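Local coordinates for protein probable endonuclease 4 (Thermotoga maritima, PDB 4HNO) that probably cleaves phosphodiester bonds at apurinic or apyrimidinic sites in DNA, using a cluster of three metal ions, as part of base excision repair, at residues Ile77-Pro82 with Leu109-Gly114; Glu92-Glu97 with Arg130-Val135; Ile144-Val149 with Asp174-Thr179. All coordinates share one frame; numbering follows the deposited sequence. Where two conformers were deposited one is given.

Interaction 1 of 3, residues Ile77-Pro82 with Leu109-Gly114; sequences INLASP and LNIHPG. With ZN (zinc ion), chain B.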
loop_
_atom_site.group_PDB
_atom_site.type_symbol
_atom_site.label_atom_id
_atom_site.label_comp_id
_atom_site.label_asym_id
_atom_site.label_seq_id
_atom_site.Cartn_x
_atom_site.Cartn_y
_atom_site.Cartn_z
ATOM N N ILE A 77 12.932 -1.741 -6.586
ATOM C CA ILE A 77 12.459 -0.998 -7.736
ATOM C C ILE A 77 12.433 0.495 -7.420
ATOM O O ILE A 77 11.924 0.913 -6.381
ATOM C CB ILE A 77 11.084 -1.522 -8.123
ATOM C CG1 ILE A 77 11.221 -2.925 -8.737
ATOM C CG2 ILE A 77 10.337 -0.554 -9.047
ATOM C CD1 ILE A 77 9.919 -3.680 -8.779
ATOM N N ASN A 78 13.014 1.283 -8.307
ATOM C CA ASN A 78 13.067 2.725 -8.124
ATOM C C ASN A 78 12.988 3.405 -9.478
ATOM O O ASN A 78 13.998 3.670 -10.127
ATOM C CB ASN A 78 14.331 3.137 -7.393
ATOM C CG ASN A 78 14.378 4.621 -7.172
ATOM O OD1 ASN A 78 13.408 5.331 -7.446
ATOM N ND2 ASN A 78 15.517 5.125 -6.708
ATOM N N LEU A 79 11.756 3.685 -9.883
ATOM C CA LEU A 79 11.494 4.321 -11.169
ATOM C C LEU A 79 11.914 5.790 -11.224
ATOM O O LEU A 79 11.868 6.384 -12.292
ATOM C CB LEU A 79 10.013 4.233 -11.526
ATOM C CG LEU A 79 9.431 2.835 -11.724
ATOM C CD1 LEU A 79 7.931 2.976 -12.022
ATOM C CD2 LEU A 79 10.138 2.069 -12.819
ATOM N N ALA A 80 12.316 6.367 -10.086
ATOM C CA ALA A 80 12.861 7.720 -10.089
ATOM C C ALA A 80 14.378 7.737 -10.140
ATOM O O ALA A 80 14.967 8.813 -10.174
ATOM C CB ALA A 80 12.388 8.513 -8.884
ATOM N N SER A 81 15.025 6.585 -10.147
ATOM C CA SER A 81 16.472 6.569 -10.047
ATOM C C SER A 81 17.100 7.361 -11.171
ATOM O O SER A 81 16.731 7.197 -12.333
ATOM C CB SER A 81 17.002 5.151 -10.132
ATOM O OG SER A 81 18.417 5.176 -10.105
ATOM N N PRO A 82 18.116 8.164 -10.865
ATOM C CA PRO A 82 18.869 8.857 -11.913
ATOM C C PRO A 82 19.954 7.972 -12.530
ATOM O O PRO A 82 20.710 8.460 -13.362
ATOM C CB PRO A 82 19.489 10.035 -11.153
ATOM C CG PRO A 82 19.730 9.471 -9.798
ATOM C CD PRO A 82 18.540 8.575 -9.520
ATOM N N LEU A 109 -1.132 -3.692 -7.546
ATOM C CA LEU A 109 0.292 -3.742 -7.227
ATOM C C LEU A 109 0.688 -2.371 -6.701
ATOM O O LEU A 109 0.661 -1.380 -7.440
ATOM C CB LEU A 109 1.108 -4.097 -8.479
ATOM C CG LEU A 109 2.624 -4.139 -8.283
ATOM C CD1 LEU A 109 3.051 -5.156 -7.243
ATOM C CD2 LEU A 109 3.288 -4.440 -9.605
ATOM N N ASN A 110 1.036 -2.320 -5.429
ATOM C CA ASN A 110 1.334 -1.085 -4.714
ATOM C C ASN A 110 2.821 -0.792 -4.744
ATOM O O ASN A 110 3.622 -1.637 -4.328
ATOM C CB ASN A 110 0.858 -1.263 -3.273
ATOM C CG ASN A 110 1.165 -0.069 -2.404
ATOM O OD1 ASN A 110 0.350 0.828 -2.262
ATOM N ND2 ASN A 110 2.339 -0.056 -1.832
ATOM N N ILE A 111 3.182 0.416 -5.173
ATOM C CA ILE A 111 4.571 0.833 -5.247
ATOM C C ILE A 111 4.787 2.138 -4.483
ATOM O O ILE A 111 3.926 2.987 -4.398
ATOM C CB ILE A 111 5.033 1.020 -6.733
ATOM C CG1 ILE A 111 4.444 2.282 -7.387
ATOM C CG2 ILE A 111 4.727 -0.189 -7.587
ATOM C CD1 ILE A 111 5.153 2.693 -8.684
ATOM N N HIS A 112 5.997 2.302 -3.989
ATOM C CA HIS A 112 6.493 3.617 -3.596
ATOM C C HIS A 112 7.002 4.290 -4.882
ATOM O O HIS A 112 7.724 3.668 -5.655
ATOM C CB HIS A 112 7.635 3.492 -2.605
ATOM C CG HIS A 112 7.236 2.837 -1.325
ATOM N ND1 HIS A 112 8.021 2.834 -0.207
ATOM C CD2 HIS A 112 6.094 2.215 -0.968
ATOM C CE1 HIS A 112 7.402 2.181 0.764
ATOM N NE2 HIS A 112 6.244 1.748 0.314
ATOM N N PRO A 113 6.640 5.530 -5.131
ATOM C CA PRO A 113 7.012 6.158 -6.403
ATOM C C PRO A 113 8.486 6.089 -6.751
ATOM O O PRO A 113 8.821 5.815 -7.911
ATOM C CB PRO A 113 6.525 7.599 -6.219
ATOM C CG PRO A 113 5.321 7.449 -5.320
ATOM C CD PRO A 113 5.734 6.392 -4.334
ATOM N N GLY A 114 9.347 6.359 -5.791
ATOM C CA GLY A 114 10.769 6.313 -6.025
ATOM C C GLY A 114 11.500 7.444 -5.322
ATOM O O GLY A 114 10.904 8.313 -4.682
HETATM ZN ZN ZN B . 4.815 0.595 1.067
HETATM O O HOH W 1 10.652 3.063 -5.118
HETATM O O HOH W 2 9.098 1.544 -6.119
HETATM O O HOH W 3 9.482 3.165 -8.374
HETATM O O HOH W 4 4.516 0.432 2.956
#

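Interaction 2 of 3, residues Glu92-Glu97 with Arg130-Val135; sequences ELLKKE and RGLNEV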
loop_
_atom_site.group_PDB
_atom_site.type_symbol
_atom_site.label_atom_id
_atom_site.label_comp_id
_atom_site.label_asym_id
_atom_site.label_seq_id
_atom_site.Cartn_x
_atom_site.Cartn_y
_atom_site.Cartn_z
ATOM N N GLU A 92 11.827 -3.437 -15.811
ATOM C CA GLU A 92 11.637 -4.826 -16.188
ATOM C C GLU A 92 11.138 -5.667 -15.026
ATOM O O GLU A 92 10.309 -6.553 -15.214
ATOM C CB GLU A 92 12.902 -5.414 -16.806
ATOM C CG GLU A 92 13.266 -4.763 -18.137
ATOM C CD GLU A 92 12.158 -4.832 -19.175
ATOM O OE1 GLU A 92 11.559 -5.918 -19.336
ATOM O OE2 GLU A 92 11.851 -3.779 -19.795
ATOM N N LEU A 93 11.627 -5.407 -13.820
ATOM C CA LEU A 93 11.150 -6.170 -12.682
ATOM C C LEU A 93 9.702 -5.798 -12.355
ATOM O O LEU A 93 8.915 -6.660 -11.987
ATOM C CB LEU A 93 12.063 -6.004 -11.464
ATOM C CG LEU A 93 11.677 -6.853 -10.251
ATOM C CD1 LEU A 93 11.611 -8.323 -10.567
ATOM C CD2 LEU A 93 12.646 -6.573 -9.116
ATOM N N LEU A 94 9.341 -4.525 -12.515
ATOM C CA LEU A 94 7.952 -4.141 -12.271
ATOM C C LEU A 94 7.014 -4.805 -13.279
ATOM O O LEU A 94 5.925 -5.234 -12.901
ATOM C CB LEU A 94 7.835 -2.623 -12.279
ATOM C CG LEU A 94 6.511 -2.068 -11.776
ATOM C CD1 LEU A 94 6.182 -2.505 -10.388
ATOM C CD2 LEU A 94 6.544 -0.542 -11.834
ATOM N N LYS A 95 7.429 -4.923 -14.541
ATOM C CA LYS A 95 6.628 -5.671 -15.505
ATOM C C LYS A 95 6.427 -7.108 -15.031
ATOM O O LYS A 95 5.327 -7.650 -15.118
ATOM C CB LYS A 95 7.269 -5.697 -16.892
ATOM C CG LYS A 95 7.272 -4.417 -17.689
ATOM C CD LYS A 95 8.102 -4.535 -18.976
ATOM C CE LYS A 95 8.217 -3.237 -19.709
ATOM N NZ LYS A 95 9.177 -3.360 -20.830
ATOM N N LYS A 96 7.504 -7.742 -14.565
ATOM C CA LYS A 96 7.392 -9.094 -14.034
ATOM C C LYS A 96 6.444 -9.150 -12.828
ATOM O O LYS A 96 5.633 -10.054 -12.728
ATOM C CB LYS A 96 8.784 -9.632 -13.688
ATOM C CG LYS A 96 8.797 -10.898 -12.855
ATOM C CD LYS A 96 8.031 -12.100 -13.385
ATOM C CE LYS A 96 8.508 -12.628 -14.714
ATOM N NZ LYS A 96 9.927 -13.059 -14.645
ATOM N N GLU A 97 6.530 -8.165 -11.930
ATOM C CA GLU A 97 5.605 -8.165 -10.800
ATOM C C GLU A 97 4.158 -8.037 -11.258
ATOM O O GLU A 97 3.284 -8.685 -10.684
ATOM C CB GLU A 97 5.967 -7.043 -9.832
ATOM C CG GLU A 97 7.272 -7.267 -9.113
ATOM C CD GLU A 97 7.560 -6.140 -8.091
ATOM O OE1 GLU A 97 8.370 -6.359 -7.182
ATOM O OE2 GLU A 97 6.957 -5.047 -8.252
ATOM N N ARG A 130 7.602 7.886 -17.088
ATOM C CA ARG A 130 8.121 7.138 -18.225
ATOM C C ARG A 130 8.134 5.640 -17.902
ATOM O O ARG A 130 7.793 4.810 -18.732
ATOM C CB ARG A 130 9.524 7.657 -18.582
ATOM C CG ARG A 130 10.108 7.074 -19.839
ATOM C CD ARG A 130 11.467 7.667 -20.163
ATOM N NE ARG A 130 11.907 7.194 -21.467
ATOM C CZ ARG A 130 12.939 7.664 -22.149
ATOM N NH1 ARG A 130 13.685 8.640 -21.655
ATOM N NH2 ARG A 130 13.231 7.146 -23.336
ATOM N N GLY A 131 8.566 5.305 -16.695
ATOM C CA GLY A 131 8.613 3.916 -16.277
ATOM C C GLY A 131 7.237 3.281 -16.160
ATOM O O GLY A 131 7.028 2.153 -16.632
ATOM N N LEU A 132 6.307 3.999 -15.540
ATOM C CA LEU A 132 4.944 3.505 -15.457
ATOM C C LEU A 132 4.334 3.318 -16.834
ATOM O O LEU A 132 3.621 2.348 -17.062
ATOM C CB LEU A 132 4.081 4.430 -14.616
ATOM C CG LEU A 132 4.392 4.440 -13.126
ATOM C CD1 LEU A 132 3.568 5.514 -12.433
ATOM C CD2 LEU A 132 4.153 3.075 -12.499
ATOM N N ASN A 133 4.615 4.225 -17.760
ATOM C CA ASN A 133 4.106 4.032 -19.110
ATOM C C ASN A 133 4.681 2.769 -19.739
ATOM O O ASN A 133 3.955 2.013 -20.381
ATOM C CB ASN A 133 4.403 5.243 -19.983
ATOM C CG ASN A 133 3.489 6.403 -19.738
ATOM O OD1 ASN A 133 2.350 6.239 -19.301
ATOM N ND2 ASN A 133 3.978 7.592 -20.048
ATOM N N GLU A 134 5.976 2.523 -19.575
ATOM C CA GLU A 134 6.550 1.323 -20.158
ATOM C C GLU A 134 5.914 0.074 -19.559
ATOM O O GLU A 134 5.663 -0.903 -20.267
ATOM C CB GLU A 134 8.063 1.277 -19.966
ATOM C CG GLU A 134 8.779 2.275 -20.795
ATOM C CD GLU A 134 8.388 2.177 -22.258
ATOM O OE1 GLU A 134 8.512 1.070 -22.830
ATOM O OE2 GLU A 134 7.914 3.186 -22.830
ATOM N N VAL A 135 5.641 0.086 -18.263
ATOM C CA VAL A 135 5.028 -1.072 -17.628
ATOM C C VAL A 135 3.571 -1.230 -18.049
ATOM O O VAL A 135 3.151 -2.305 -18.493
ATOM C CB VAL A 135 5.160 -0.984 -16.109
ATOM C CG1 VAL A 135 4.392 -2.084 -15.411
ATOM C CG2 VAL A 135 6.638 -0.994 -15.699
#

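Interaction 3 of 3, residues Ile144-Val149 with Asp174-Thr179; sequences ILLENV and DRVAIT. With MN (manganese (II) ion), chain E; ZN (zinc ion), chain B.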
loop_
_atom_site.group_PDB
_atom_site.type_symbol
_atom_site.label_atom_id
_atom_site.label_comp_id
_atom_site.label_asym_id
_atom_site.label_seq_id
_atom_site.Cartn_x
_atom_site.Cartn_y
_atom_site.Cartn_z
ATOM N N ILE A 144 -1.796 -0.235 -10.815
ATOM C CA ILE A 144 -0.698 0.152 -9.948
ATOM C C ILE A 144 -1.200 1.181 -8.949
ATOM O O ILE A 144 -1.837 2.171 -9.329
ATOM C CB ILE A 144 0.482 0.670 -10.765
ATOM C CG1 ILE A 144 1.058 -0.517 -11.563
ATOM C CG2 ILE A 144 1.534 1.294 -9.860
ATOM C CD1 ILE A 144 2.164 -0.211 -12.520
ATOM N N LEU A 145 -0.919 0.939 -7.675
ATOM C CA LEU A 145 -1.254 1.882 -6.609
ATOM C C LEU A 145 0.013 2.643 -6.240
ATOM O O LEU A 145 1.045 2.036 -5.969
ATOM C CB LEU A 145 -1.795 1.162 -5.379
ATOM C CG LEU A 145 -2.995 0.260 -5.647
ATOM C CD1 LEU A 145 -3.457 -0.415 -4.364
ATOM C CD2 LEU A 145 -4.129 1.038 -6.284
ATOM N N LEU A 146 -0.087 3.969 -6.219
ATOM C CA LEU A 146 0.984 4.811 -5.719
ATOM C C LEU A 146 0.728 5.060 -4.242
ATOM O O LEU A 146 -0.341 5.556 -3.874
ATOM C CB LEU A 146 1.024 6.144 -6.442
ATOM C CG LEU A 146 1.117 6.090 -7.951
ATOM C CD1 LEU A 146 1.083 7.496 -8.528
ATOM C CD2 LEU A 146 2.354 5.340 -8.411
ATOM N N GLU A 147 1.707 4.722 -3.412
ATOM C CA GLU A 147 1.629 4.903 -1.972
ATOM C C GLU A 147 2.376 6.162 -1.565
ATOM O O GLU A 147 3.483 6.410 -2.024
ATOM C CB GLU A 147 2.244 3.691 -1.295
ATOM C CG GLU A 147 2.127 3.725 0.210
ATOM C CD GLU A 147 2.918 2.673 0.923
ATOM O OE1 GLU A 147 3.154 2.848 2.140
ATOM O OE2 GLU A 147 3.275 1.649 0.295
ATOM N N ASN A 148 1.780 6.944 -0.665
ATOM C CA ASN A 148 2.542 8.042 -0.081
ATOM C C ASN A 148 3.629 7.514 0.847
ATOM O O ASN A 148 3.485 6.450 1.468
ATOM C CB ASN A 148 1.644 9.030 0.656
ATOM C CG ASN A 148 0.969 8.402 1.849
ATOM O OD1 ASN A 148 0.245 7.426 1.687
ATOM N ND2 ASN A 148 1.169 8.960 3.040
ATOM N N VAL A 149 4.715 8.278 0.937
ATOM C CA VAL A 149 5.926 7.885 1.624
ATOM C C VAL A 149 6.354 9.011 2.567
ATOM O O VAL A 149 5.753 10.078 2.630
ATOM C CB VAL A 149 7.041 7.511 0.630
ATOM C CG1 VAL A 149 6.637 6.269 -0.157
ATOM C CG2 VAL A 149 7.384 8.670 -0.286
ATOM N N ASP A 174 -6.313 5.274 -15.724
ATOM C CA ASP A 174 -7.300 4.436 -15.063
ATOM C C ASP A 174 -6.660 3.217 -14.384
ATOM O O ASP A 174 -7.283 2.569 -13.538
ATOM C CB ASP A 174 -8.385 3.943 -16.040
ATOM C CG ASP A 174 -9.285 5.039 -16.560
ATOM O OD1 ASP A 174 -9.237 6.156 -16.032
ATOM O OD2 ASP A 174 -10.070 4.775 -17.491
ATOM N N ARG A 175 -5.415 2.907 -14.748
ATOM C CA ARG A 175 -4.665 1.837 -14.105
ATOM C C ARG A 175 -3.639 2.369 -13.113
ATOM O O ARG A 175 -2.722 1.649 -12.735
ATOM C CB ARG A 175 -4.047 0.920 -15.142
ATOM C CG ARG A 175 -5.092 0.090 -15.870
ATOM C CD ARG A 175 -4.498 -0.702 -17.008
ATOM N NE ARG A 175 -3.519 -1.654 -16.510
ATOM C CZ ARG A 175 -2.487 -2.115 -17.205
ATOM N NH1 ARG A 175 -1.685 -3.003 -16.643
ATOM N NH2 ARG A 175 -2.269 -1.703 -18.445
ATOM N N VAL A 176 -3.874 3.585 -12.613
ATOM C CA VAL A 176 -3.094 4.126 -11.502
ATOM C C VAL A 176 -4.095 4.589 -10.449
ATOM O O VAL A 176 -4.999 5.391 -10.733
ATOM C CB VAL A 176 -2.212 5.290 -11.942
ATOM C CG1 VAL A 176 -1.417 5.841 -10.760
ATOM C CG2 VAL A 176 -1.269 4.859 -13.048
ATOM N N ALA A 177 -3.914 4.124 -9.225
ATOM C CA ALA A 177 -4.747 4.565 -8.115
ATOM C C ALA A 177 -3.836 4.769 -6.899
ATOM O O ALA A 177 -2.620 4.880 -7.080
ATOM C CB ALA A 177 -5.936 3.630 -7.901
ATOM N N ILE A 178 -4.401 4.882 -5.705
ATOM C CA ILE A 178 -3.685 5.406 -4.562
ATOM C C ILE A 178 -3.848 4.507 -3.343
ATOM O O ILE A 178 -4.928 3.975 -3.065
ATOM C CB ILE A 178 -4.220 6.840 -4.256
ATOM C CG1 ILE A 178 -4.091 7.774 -5.464
ATOM C CG2 ILE A 178 -3.599 7.439 -3.002
ATOM C CD1 ILE A 178 -2.682 8.060 -5.873
ATOM N N THR A 179 -2.760 4.413 -2.580
ATOM C CA THR A 179 -2.739 3.852 -1.231
ATOM C C THR A 179 -2.314 4.951 -0.268
ATOM O O THR A 179 -1.327 5.637 -0.518
ATOM C CB THR A 179 -1.740 2.714 -1.141
ATOM O OG1 THR A 179 -2.211 1.662 -1.985
ATOM C CG2 THR A 179 -1.551 2.204 0.286
HETATM MN MN MN E . 2.948 1.350 3.666
HETATM ZN ZN ZN B . 4.815 0.595 1.067
HETATM O O HOH W 4 4.516 0.432 2.956
#

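Interaction 1 of 3, residues Ile77-Pro82 with Leu109-Gly114
Asn-78 meets Gly-114 where a loop of the TIM barrel passes the end of strand 108-115. The loop residues Asn-78 to Ser-81 form a type I turn, and Asn-78 also makes an Asx turn. Its CB starts a side chain whose CG lies opposite the backbone N (chi1 -179°). CG comes within 4.1 Å of Gly-114 CA. The tip, OD1, comes closer, 3.2 Å from Gly-114 CA. The same OD1 accepts from Ala-80 N at 3.0 Å, with the donor above the carbonyl plane and the bond bent to 141°. Beyond the segments it also accepts from Ser-115 N, so one oxygen joins the loop to the strand end. Gly-114 has a positive phi of 140°; with no side chain there, OD1 of Asn-78 packs directly on its backbone. Ala-80 CB, two residues further along the turn, packs 3.8 Å from Gly-114 C.

Leu-79 reaches deeper and brings CD1 toward Ile-111 CD1. Between the backbones lie waters. Two of them link Ile-77 O with His-112 O, and a third accepts the N-H of Leu-79 at 2.8 Å and donates to Pro-113 O. The strand end leads to the metal site. His-112 shares the zinc ion with His-72 and Glu-147. Its NE2 binds the zinc at 2.0 Å, and the metal-bound water lies in the plane of the imidazole ring.

Interaction 2 of 3, residues Glu92-Glu97 with Arg130-Val135
Leu-94 swings its CG away from its own backbone N (chi1 -169°), and this brings CD2 up to Val-135. Val-135 has CG1 opposite its backbone N (chi1 173°), which leaves CG2 facing Leu-94. The two side chains meet at about a right angle, with Leu-94 CD2 3.9 Å from Val-135 CG2. CB and CG of Leu-94 lie almost as near to the same methyl, so CG2 sits against the whole stem of the leucine. Leu-132 comes in from the neighbouring turn, and its CD2 is 4.4 Å from Leu-94 CD2.

Lys-95 adds the outer part of the contact. Its CG is 4.0 Å from Val-135 CG2, and its extended chain then runs across helix 121-136, over the backbone at Glu-134. CE comes within 3.5 Å of Glu-134 O, a carbonyl oxygen that also accepts from Asn-138 ND2. Glu-92, bent at its first two torsions, brings OE2 to the ammonium: Lys-95 NZ forms a salt bridge with Glu-92 OE2 at 2.9 Å. That oxygen is met on its syn side. The bridge lies on the solvent side, while Leu-94, Leu-132 and Val-135 are buried.

This is helix-to-helix packing in the outer layer of the TIM barrel. The axes of segments 92-97 and 130-135 approach to 9.5 Å and cross at -44°. Beneath them lie the strands: Leu-94 also touches Leu-109 and Ile-111 of strand 108-115, and Leu-132 and Val-135 both touch Ile-144 of strand 143-147.

Interaction 3 of 3, residues Ile144-Val149 with Asp174-Thr179
Leu-146 and Ala-177 lie in the tight middle of two parallel strands of the TIM barrel. Leu-146 N bonds to Ala-177 O at 2.8 Å, nearly straight at 169°. Ala-177 N returns a bond to Ile-144 O at 2.9 Å, and Thr-179 N bonds to Leu-146 O. On the face shared by Leu-145, Ala-177, Glu-147 and Thr-179, Leu-145 CD2 is 3.5 Å from Ala-177 CB. Leu-145 crosses Thr-179 at about a right angle, its CD1 3.4 Å from Thr-179 OG1, which bonds to Asn-110 OD1. On the face that meets helix 121-136, Leu-146 CD1 lies 3.7 Å from Val-176 CG1.

The pairing loosens toward the metal site. Asn-148 N makes only a weak bond to Thr-179 O, at 3.4 Å. Asn-148 OD1 also lies near that oxygen, but both are acceptors; OD1 accepts instead from Asp-181 N.

The extended chain of Glu-147 (chi1 -176°) carries the carboxylate past Thr-179 CG2. Its two oxygens bind different metals, which fixes the rotation of the carboxylate; Asn-110 ND2 adds a hydrogen bond to OE2. Asp-181, His-218 and Glu-263 share the manganese ion. Glu-147 OE1 binds the manganese at 2.1 Å, and its OE2 binds the zinc at 2.0 Å.

The three interactions lie in one part of one TIM barrel. Along the chain interactions 1 and 2 alternate: 77-82, 92-97, 109-114, then 130-135. Interaction 3 follows both. The centres of interactions 1 and 2 are about 10 Å apart, those of 1 and 3 about 11 Å, and those of 2 and 3 about 14 Å. Strands 108-115 and 143-147 are neighbours in the sheet and join interaction 1 to interaction 3 through backbone bonds. Leu-79 CD1 touches Leu-94 CD2, joining interactions 1 and 2; Leu-132 CD2 touches Ile-144 CD1, joining 2 and 3. Interactions 1 and 3 meet again at the zinc ion and its bridging water, so adjacent strand ends supply ligands to one metal cluster.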